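Local coordinates for globin protein (PDB 5ZIQ) that binds heme in a globin fold, its iron held by two axial histidines, and may, as its family suggests, bind or carry oxygen, at residues A[19-24]-A[97-102]; A[50-55]-A[134-139]; A[90-95]-A[155-160]. All coordinates share one frame; numbering follows the deposited sequence.

How the interactions relate
Interactions 1 and 3 are neighbours, their centres about 11 Å apart: Phe21 CZ lies 3.8 Å from Trp157 CD1, and Pro22 CG comes within 3.6 Å of Trp160 CG. Interaction 3 also meets interaction 2, 14 Å away between centres, where Leu134 CD2 packs 3.6 Å from Tyr92 CD1. Interactions 1 and 2 do not touch; their centres are about 25 Å apart, on opposite sides of the chain's centre. Pro91 and Tyr92 of interaction 3 and Leu53 of interaction 2 line the heme pocket; interaction 1 lies away from it. The Phe21 side chain is about 14 Å from the heme and that of Lys52 about 10 Å.

Interaction 1. Residues A[19-24]-A[97-102]; sequences PRFPLT and QDSDNV. With EDO (1,2-ethanediol), chain I; SO4 (sulfate ion), chain F.
At the EF corner of the globin fold, between helix 79-97 and helix 102-115, Arg20 and Phe21 of the N-terminal segment lie against Val102 and Ser99. Val102 meets both neighbours with its two methyl branches. CG1 sits over the centre of the Arg20 guanidinium, 3.8 Å above its plane, while CG2 reaches Phe21 CB at 3.9 Å. The arginine chain bends at chi3 (-68°), which brings its flat end back over the valine. Salt bridges to Asp18 and Asp103 grip that end from beyond the two segments and probably help fix its rotation.

The Phe21 ring is sandwiched. Ser99 O stands 3.8 Å above one face, offset toward the rim, and Pro22 CD covers the opposite face. Near the far end of the ring, Phe21 CZ is 3.9 Å from Ser99 OG, a hydroxyl hydrogen-bonded to Val96 O. The corner itself is a type I beta turn from Asp98 to Asn101, closed by Asn101 N to Asp98 O at 2.9 Å; in one of its two modelled conformers, Asn101 then N-caps helix 102-115 through Ile104 N. An alanine in place of Phe21 keeps the CB contact with Val102 but is likely to open a gap where the ring lay against Ser99 and Trp157.

At the C-terminal end of 19-24, Thr24 N-caps helix 25-38 by accepting from Asp27 N at OG1. The same hydroxyl donates to sulfate O4 at 2.7 Å, and Thr24 N donates nearly straight to O1 of an ethanediol, 2.9 Å away; both groups probably come from the crystallisation liquor.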
# COMPACT_ATOMS: atom_id res chain seq x y z
N PRO A 19 5.86 -8.58 20.28
CA PRO A 19 4.51 -9.16 20.11
C PRO A 19 3.44 -8.18 19.63
O PRO A 19 2.35 -8.62 19.28
CB PRO A 19 4.16 -9.70 21.51
CG PRO A 19 5.02 -8.92 22.44
CD PRO A 19 6.27 -8.56 21.70
N ARG A 20 3.74 -6.88 19.60
CA ARG A 20 2.82 -5.91 19.00
C ARG A 20 2.76 -6.07 17.47
O ARG A 20 1.77 -5.68 16.85
CB ARG A 20 3.24 -4.47 19.34
CG ARG A 20 3.05 -4.12 20.81
CD ARG A 20 3.49 -2.71 21.10
NE ARG A 20 4.94 -2.61 20.96
CZ ARG A 20 5.60 -1.46 20.91
NH1 ARG A 20 4.96 -0.32 21.00
NH2 ARG A 20 6.92 -1.47 20.79
N PHE A 21 3.82 -6.61 16.89
CA PHE A 21 3.90 -6.86 15.45
C PHE A 21 3.18 -8.19 15.19
O PHE A 21 3.36 -9.12 15.95
CB PHE A 21 5.37 -6.94 15.03
CG PHE A 21 5.56 -6.93 13.54
CD1 PHE A 21 5.33 -5.77 12.81
CD2 PHE A 21 5.90 -8.08 12.86
CE1 PHE A 21 5.48 -5.75 11.42
CE2 PHE A 21 6.04 -8.09 11.46
CZ PHE A 21 5.84 -6.91 10.76
N PRO A 22 2.34 -8.26 14.13
CA PRO A 22 1.47 -9.46 14.02
C PRO A 22 2.21 -10.75 13.69
O PRO A 22 1.80 -11.82 14.11
CB PRO A 22 0.50 -9.06 12.90
CG PRO A 22 1.22 -8.00 12.11
CD PRO A 22 1.98 -7.23 13.14
N LEU A 23 3.27 -10.66 12.87
CA LEU A 23 3.89 -11.89 12.35
C LEU A 23 4.86 -12.53 13.32
O LEU A 23 5.60 -11.83 14.01
CB LEU A 23 4.63 -11.58 11.03
CG LEU A 23 3.77 -10.94 9.93
CD1 LEU A 23 4.69 -10.64 8.73
CD2 LEU A 23 2.61 -11.86 9.54
N THR A 24 4.89 -13.86 13.33
CA THR A 24 5.94 -14.58 14.06
C THR A 24 7.30 -14.25 13.46
O THR A 24 7.36 -13.71 12.35
CB THR A 24 5.74 -16.09 13.94
OG1 THR A 24 5.88 -16.47 12.56
CG2 THR A 24 4.37 -16.51 14.47
N GLN A 97 10.52 -1.74 6.17
CA GLN A 97 11.79 -1.28 6.74
C GLN A 97 11.78 -1.15 8.25
O GLN A 97 12.81 -1.39 8.88
CB GLN A 97 12.16 0.10 6.21
CG GLN A 97 12.67 0.08 4.79
CD GLN A 97 12.92 1.47 4.32
OE1 GLN A 97 13.79 2.18 4.82
NE2 GLN A 97 12.12 1.90 3.36
N ASP A 98 10.62 -0.82 8.80
CA ASP A 98 10.47 -0.56 10.23
C ASP A 98 9.82 -1.71 10.98
O ASP A 98 9.28 -1.53 12.10
CB ASP A 98 9.68 0.73 10.42
CG ASP A 98 10.46 1.96 9.97
OD1 ASP A 98 11.71 1.92 9.93
OD2 ASP A 98 9.84 2.99 9.71
N SER A 99 9.89 -2.91 10.40
CA SER A 99 9.26 -4.09 11.02
C SER A 99 9.78 -4.39 12.43
O SER A 99 9.07 -4.95 13.25
CB SER A 99 9.48 -5.35 10.17
OG SER A 99 8.81 -5.27 8.92
N ASP A 100 11.03 -4.00 12.70
CA ASP A 100 11.63 -4.22 14.02
C ASP A 100 11.60 -3.00 14.92
O ASP A 100 12.22 -3.01 16.01
CB ASP A 100 13.07 -4.70 13.89
CG ASP A 100 13.20 -6.10 13.32
OD1 ASP A 100 12.19 -6.77 13.04
OD2 ASP A 100 14.35 -6.56 13.17
N ASN A 101 10.86 -1.97 14.51
CA ASN A 101 10.64 -0.79 15.35
C ASN A 101 9.16 -0.44 15.31
O ASN A 101 8.74 0.49 14.61
CB ASN A 101 11.53 0.36 14.88
CG ASN A 101 11.55 1.55 15.83
OD1 ASN A 101 10.63 1.79 16.64
ND2 ASN A 101 12.62 2.33 15.72
N VAL A 102 8.36 -1.19 16.07
CA VAL A 102 6.92 -1.02 16.07
C VAL A 102 6.53 0.41 16.44
O VAL A 102 5.55 0.93 15.91
CB VAL A 102 6.24 -2.05 16.98
CG1 VAL A 102 4.76 -1.75 17.14
CG2 VAL A 102 6.45 -3.45 16.41
C1 EDO I . 1.35 -14.74 12.24
O1 EDO I . 2.70 -15.08 11.90
C2 EDO I . 0.38 -15.89 11.97
O2 EDO I . 0.60 -17.05 12.79
S SO4 F . 6.00 -20.10 13.76
O1 SO4 F . 6.12 -21.42 13.11
O2 SO4 F . 4.70 -20.06 14.46
O3 SO4 F . 7.07 -19.96 14.77
O4 SO4 F . 6.21 -19.13 12.68

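Interaction 2. Residues A[50-55]-A[134-139]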
# COMPACT_ATOMS: atom_id res chain seq x y z
N LEU A 50 -2.31 2.17 -8.33
CA LEU A 50 -3.31 3.20 -8.61
C LEU A 50 -4.14 2.90 -9.84
O LEU A 50 -5.35 3.08 -9.82
CB LEU A 50 -2.71 4.61 -8.70
CG LEU A 50 -2.18 5.21 -7.39
CD1 LEU A 50 -1.69 6.63 -7.65
CD2 LEU A 50 -3.17 5.22 -6.23
N LEU A 51 -3.50 2.41 -10.90
CA LEU A 51 -4.24 2.00 -12.10
C LEU A 51 -5.23 0.89 -11.78
O LEU A 51 -6.36 0.92 -12.28
CB LEU A 51 -3.30 1.63 -13.25
CG LEU A 51 -2.43 2.78 -13.75
CD1 LEU A 51 -1.44 2.29 -14.79
CD2 LEU A 51 -3.23 4.00 -14.25
N LYS A 52 -4.84 -0.05 -10.90
CA LYS A 52 -5.76 -1.11 -10.49
C LYS A 52 -6.92 -0.54 -9.67
O LYS A 52 -8.09 -0.92 -9.87
CB LYS A 52 -5.04 -2.24 -9.74
CG LYS A 52 -5.91 -3.45 -9.42
CD LYS A 52 -6.35 -4.18 -10.68
CE LYS A 52 -6.78 -5.59 -10.33
NZ LYS A 52 -7.28 -6.32 -11.52
N LEU A 53 -6.62 0.41 -8.78
CA LEU A 53 -7.69 1.06 -8.00
C LEU A 53 -8.76 1.66 -8.90
O LEU A 53 -9.96 1.52 -8.65
CB LEU A 53 -7.11 2.15 -7.10
CG LEU A 53 -8.10 2.88 -6.18
CD1 LEU A 53 -8.67 1.98 -5.08
CD2 LEU A 53 -7.41 4.09 -5.57
N PHE A 54 -8.30 2.30 -9.97
CA PHE A 54 -9.20 3.00 -10.88
C PHE A 54 -10.03 2.02 -11.70
O PHE A 54 -11.13 2.38 -12.11
CB PHE A 54 -8.44 3.99 -11.78
CG PHE A 54 -7.64 5.04 -11.05
CD1 PHE A 54 -7.94 5.43 -9.74
CD2 PHE A 54 -6.58 5.67 -11.70
CE1 PHE A 54 -7.18 6.41 -9.09
CE2 PHE A 54 -5.84 6.66 -11.08
CZ PHE A 54 -6.13 7.03 -9.76
N ILE A 55 -9.52 0.80 -11.91
CA ILE A 55 -10.28 -0.27 -12.59
C ILE A 55 -11.37 -0.79 -11.66
O ILE A 55 -12.53 -0.90 -12.05
CB ILE A 55 -9.36 -1.45 -13.06
CG1 ILE A 55 -8.46 -1.02 -14.23
CG2 ILE A 55 -10.19 -2.66 -13.50
CD1 ILE A 55 -7.21 -1.86 -14.36
N LEU A 134 -2.58 -3.43 -3.76
CA LEU A 134 -1.25 -3.88 -3.37
C LEU A 134 -1.08 -5.37 -3.61
O LEU A 134 -0.07 -5.79 -4.17
CB LEU A 134 -0.94 -3.54 -1.90
CG LEU A 134 0.44 -4.00 -1.42
CD1 LEU A 134 1.60 -3.47 -2.27
CD2 LEU A 134 0.60 -3.57 0.04
N VAL A 135 -2.08 -6.17 -3.22
CA VAL A 135 -2.05 -7.61 -3.53
C VAL A 135 -1.88 -7.88 -5.03
O VAL A 135 -1.06 -8.71 -5.43
CB VAL A 135 -3.29 -8.33 -2.95
CG1 VAL A 135 -3.45 -9.73 -3.51
CG2 VAL A 135 -3.20 -8.35 -1.43
N PHE A 136 -2.63 -7.16 -5.86
CA PHE A 136 -2.49 -7.27 -7.31
C PHE A 136 -1.06 -7.01 -7.77
O PHE A 136 -0.52 -7.76 -8.57
CB PHE A 136 -3.46 -6.34 -8.04
CG PHE A 136 -3.30 -6.38 -9.54
CD1 PHE A 136 -3.72 -7.49 -10.27
CD2 PHE A 136 -2.71 -5.31 -10.21
CE1 PHE A 136 -3.58 -7.52 -11.65
CE2 PHE A 136 -2.55 -5.34 -11.59
CZ PHE A 136 -2.98 -6.46 -12.31
N ALA A 137 -0.47 -5.92 -7.27
CA ALA A 137 0.90 -5.59 -7.66
C ALA A 137 1.87 -6.66 -7.18
O ALA A 137 2.79 -7.03 -7.92
CB ALA A 137 1.29 -4.22 -7.15
N LEU A 138 1.68 -7.14 -5.96
CA LEU A 138 2.50 -8.25 -5.43
C LEU A 138 2.39 -9.51 -6.29
O LEU A 138 3.40 -10.07 -6.67
CB LEU A 138 2.13 -8.54 -3.97
CG LEU A 138 2.61 -7.51 -2.94
CD1 LEU A 138 1.83 -7.69 -1.65
CD2 LEU A 138 4.12 -7.63 -2.70
N GLN A 139 1.17 -9.94 -6.59
CA GLN A 139 0.95 -11.15 -7.43
C GLN A 139 1.62 -11.00 -8.77
O GLN A 139 2.32 -11.90 -9.23
CB GLN A 139 -0.53 -11.34 -7.72
CG GLN A 139 -1.38 -11.72 -6.55
CD GLN A 139 -2.84 -11.92 -6.93
OE1 GLN A 139 -3.43 -11.12 -7.68
NE2 GLN A 139 -3.43 -12.97 -6.41
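Across segments 50-55 and 134-139 the nearest CA atoms are those of Lys52 and Phe136, 7.7 Å apart, with no hydrogen bond between the two segments. What bridges the distance is one side chain laid over another. Both residues start alike, with CG anti to the backbone N. The lysine then turns at chi2 (66°) and runs on extended, which carries its outer methylenes over a face of the phenyl ring.

The two side chains cross at about a right angle. Lys52 CG lies just beyond the rim near Phe136 CD2, CD comes over the face, and Lys52 CE follows at 3.6 Å from Phe136 CD1. Measured to the ring centroid, CE lies at 3.8 Å and 20° off the normal, a CH-pi contact. The ammonium goes further along the same face: Lys52 NZ is 4.2 Å from the centroid of the Phe136 ring, 24° off the normal, making a cation-pi interaction. The ring face probably helps to stabilise the charge of Lys52.

In globin terms this is the packing of the B helix on the G helix, met here near the protein surface, and both partners of the contact remain partly exposed. Other sides of the same helices turn inward. Leu53 touches the heme, Leu50 packs on Phe81 and Ala84 of helix 79-97, and Leu134 and Leu138 press on Phe38 of helix 25-38.

Interaction 3. Residues A[90-95]-A[155-160]. With HEM (protoporphyrin IX containing Fe), chain E.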
# COMPACT_ATOMS: atom_id res chain seq x y z
N THR A 90 4.99 4.12 -0.96
CA THR A 90 6.07 4.41 -0.02
C THR A 90 5.75 3.96 1.42
O THR A 90 6.60 3.33 2.03
CB THR A 90 6.52 5.88 -0.08
OG1 THR A 90 7.20 6.12 -1.32
CG2 THR A 90 7.43 6.25 1.08
N PRO A 91 4.54 4.27 1.94
CA PRO A 91 4.32 3.88 3.35
C PRO A 91 4.38 2.37 3.59
O PRO A 91 4.73 1.94 4.68
CB PRO A 91 2.92 4.44 3.66
CG PRO A 91 2.83 5.63 2.78
CD PRO A 91 3.45 5.16 1.47
N TYR A 92 4.02 1.56 2.59
CA TYR A 92 4.12 0.11 2.72
C TYR A 92 5.57 -0.32 2.77
O TYR A 92 5.95 -1.15 3.60
CB TYR A 92 3.39 -0.60 1.57
CG TYR A 92 1.89 -0.51 1.64
CD1 TYR A 92 1.17 -1.18 2.66
CD2 TYR A 92 1.18 0.22 0.68
CE1 TYR A 92 -0.21 -1.12 2.72
CE2 TYR A 92 -0.21 0.28 0.70
CZ TYR A 92 -0.89 -0.38 1.74
OH TYR A 92 -2.25 -0.32 1.79
N ASP A 93 6.40 0.28 1.92
CA ASP A 93 7.83 0.01 1.95
C ASP A 93 8.49 0.49 3.24
O ASP A 93 9.33 -0.22 3.83
CB ASP A 93 8.51 0.62 0.71
CG ASP A 93 10.00 0.38 0.70
OD1 ASP A 93 10.41 -0.77 0.41
OD2 ASP A 93 10.73 1.33 1.03
N GLN A 94 8.13 1.70 3.67
CA GLN A 94 8.64 2.23 4.93
C GLN A 94 8.20 1.34 6.08
O GLN A 94 8.96 1.15 7.03
CB GLN A 94 8.21 3.67 5.14
CG GLN A 94 9.03 4.38 6.20
CD GLN A 94 8.69 5.84 6.35
OE1 GLN A 94 7.71 6.35 5.78
NE2 GLN A 94 9.51 6.54 7.12
N ALA A 95 6.97 0.83 6.01
CA ALA A 95 6.51 -0.12 7.02
C ALA A 95 7.37 -1.39 7.11
O ALA A 95 7.79 -1.79 8.20
CB ALA A 95 5.04 -0.47 6.79
N LYS A 155 -1.70 -11.16 3.56
CA LYS A 155 -3.07 -10.83 3.97
C LYS A 155 -3.06 -10.38 5.44
O LYS A 155 -3.72 -9.39 5.77
CB LYS A 155 -3.99 -12.01 3.72
CG LYS A 155 -4.39 -12.16 2.25
CD LYS A 155 -5.23 -13.41 2.06
CE LYS A 155 -5.70 -13.55 0.62
NZ LYS A 155 -6.42 -14.83 0.39
N ILE A 156 -2.28 -11.06 6.29
CA ILE A 156 -2.21 -10.69 7.71
C ILE A 156 -1.59 -9.31 7.88
O ILE A 156 -2.10 -8.43 8.60
CB ILE A 156 -1.36 -11.70 8.52
CG1 ILE A 156 -2.04 -13.08 8.53
CG2 ILE A 156 -1.11 -11.19 9.95
CD1 ILE A 156 -1.16 -14.22 9.05
N TRP A 157 -0.45 -9.12 7.22
CA TRP A 157 0.32 -7.90 7.41
C TRP A 157 -0.38 -6.70 6.76
O TRP A 157 -0.47 -5.63 7.37
CB TRP A 157 1.74 -8.10 6.86
CG TRP A 157 2.59 -6.86 6.92
CD1 TRP A 157 3.27 -6.37 8.00
CD2 TRP A 157 2.86 -5.98 5.84
NE1 TRP A 157 3.96 -5.23 7.65
CE2 TRP A 157 3.72 -4.96 6.33
CE3 TRP A 157 2.45 -5.95 4.50
CZ2 TRP A 157 4.18 -3.91 5.52
CZ3 TRP A 157 2.91 -4.91 3.68
CH2 TRP A 157 3.76 -3.90 4.21
N ILE A 158 -0.89 -6.86 5.54
CA ILE A 158 -1.60 -5.74 4.90
C ILE A 158 -2.82 -5.35 5.72
O ILE A 158 -3.06 -4.15 5.93
CB ILE A 158 -1.98 -6.06 3.43
CG1 ILE A 158 -0.71 -6.23 2.59
CG2 ILE A 158 -2.87 -4.96 2.84
CD1 ILE A 158 -0.95 -6.81 1.21
N SER A 159 -3.58 -6.33 6.21
CA SER A 159 -4.74 -6.06 7.08
C SER A 159 -4.34 -5.26 8.32
O SER A 159 -5.00 -4.28 8.67
CB SER A 159 -5.44 -7.35 7.50
OG SER A 159 -6.11 -7.91 6.39
N TRP A 160 -3.24 -5.66 8.96
CA TRP A 160 -2.78 -5.01 10.17
C TRP A 160 -2.38 -3.55 9.86
O TRP A 160 -2.76 -2.63 10.60
CB TRP A 160 -1.62 -5.81 10.76
CG TRP A 160 -1.02 -5.22 12.00
CD1 TRP A 160 -1.40 -5.47 13.30
CD2 TRP A 160 0.07 -4.31 12.07
NE1 TRP A 160 -0.61 -4.76 14.17
CE2 TRP A 160 0.30 -4.04 13.44
CE3 TRP A 160 0.88 -3.68 11.11
CZ2 TRP A 160 1.31 -3.18 13.88
CZ3 TRP A 160 1.88 -2.82 11.55
CH2 TRP A 160 2.09 -2.57 12.92
CHA HEM E . -2.63 11.29 -0.12
CHB HEM E . -6.27 8.98 -2.28
CHC HEM E . -5.31 5.14 0.60
CHD HEM E . -0.87 6.97 1.22
C1A HEM E . -3.73 11.03 -0.89
C2A HEM E . -4.44 12.00 -1.64
C3A HEM E . -5.47 11.35 -2.26
C4A HEM E . -5.40 9.99 -1.90
CMA HEM E . -6.49 11.98 -3.18
CAA HEM E . -4.10 13.47 -1.73
CBA HEM E . -3.75 13.87 -3.17
CGA HEM E . -2.45 13.26 -3.59
O1A HEM E . -1.45 13.33 -2.84
O2A HEM E . -2.36 12.67 -4.69
C1B HEM E . -6.37 7.74 -1.64
C2B HEM E . -7.42 6.82 -1.83
C3B HEM E . -7.18 5.73 -1.03
C4B HEM E . -5.91 6.00 -0.33
CMB HEM E . -8.61 7.02 -2.74
CAB HEM E . -8.01 4.52 -0.89
CBB HEM E . -8.49 3.93 -1.99
C1C HEM E . -3.98 5.24 0.95
C2C HEM E . -3.17 4.22 1.48
C3C HEM E . -1.89 4.75 1.63
C4C HEM E . -1.93 6.10 1.20
CMC HEM E . -3.60 2.82 1.81
CAC HEM E . -0.67 4.09 2.12
CBC HEM E . -0.69 2.89 2.67
C1D HEM E . -1.05 8.33 0.95
C2D HEM E . 0.01 9.31 1.23
C3D HEM E . -0.47 10.51 0.86
C4D HEM E . -1.84 10.26 0.36
CMD HEM E . 1.37 9.00 1.82
CAD HEM E . 0.24 11.84 0.96
CBD HEM E . -0.28 12.57 2.19
CGD HEM E . 0.39 13.92 2.35
O1D HEM E . 1.44 14.17 1.72
O2D HEM E . -0.11 14.78 3.11
NA HEM E . -4.35 9.81 -1.03
NB HEM E . -5.53 7.21 -0.74
NC HEM E . -3.21 6.36 0.81
ND HEM E . -2.14 8.94 0.42
FE HEM E . -3.77 8.12 -0.12
O HOH W 1 6.27 -4.05 8.81
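The Tyr92 ring has the heme on one face and Trp157 at its edge. A vinyl carbon, CBC of the heme, stands 3.2 Å above the tyrosine plane, offset toward the rim, and is nearest to Tyr92 CE2. Near the plane of the same ring, Tyr92 CD1 meets Trp157 CH2 at 4.1 Å. The indole in turn shows an edge to the backbone: Tyr92 O lies in the indole plane, 3.6 Å from Trp157 CH2. Beside it, Ala95 CB packs obliquely on Trp157 CZ2 at 3.8 Å.

Trp157 carries its CG opposite the backbone N (chi1 176°), which sends the six-membered ring toward helix 79-97. Trp157 NE1 donates to a water at 2.8 Å, and that water donates to Ala95 O, also at 2.8 Å. This bridge probably fixes the turn of the indole as well as spanning the helices.

Helix 79-97 is kinked at Pro91 and Tyr92, where the N atoms have no bond to the preceding turn. Pro91 CG approaches the heme methyl CMD at 3.8 Å, and Tyr92 OH lies 3.4 Å from the methyl CMC. His88, one turn earlier on this helix, is an axial iron ligand, and His116 is the other. The arrangement is the packing of the E helix on the H helix beside the heme, with Tyr92 itself lining the pocket of this hexacoordinated globin.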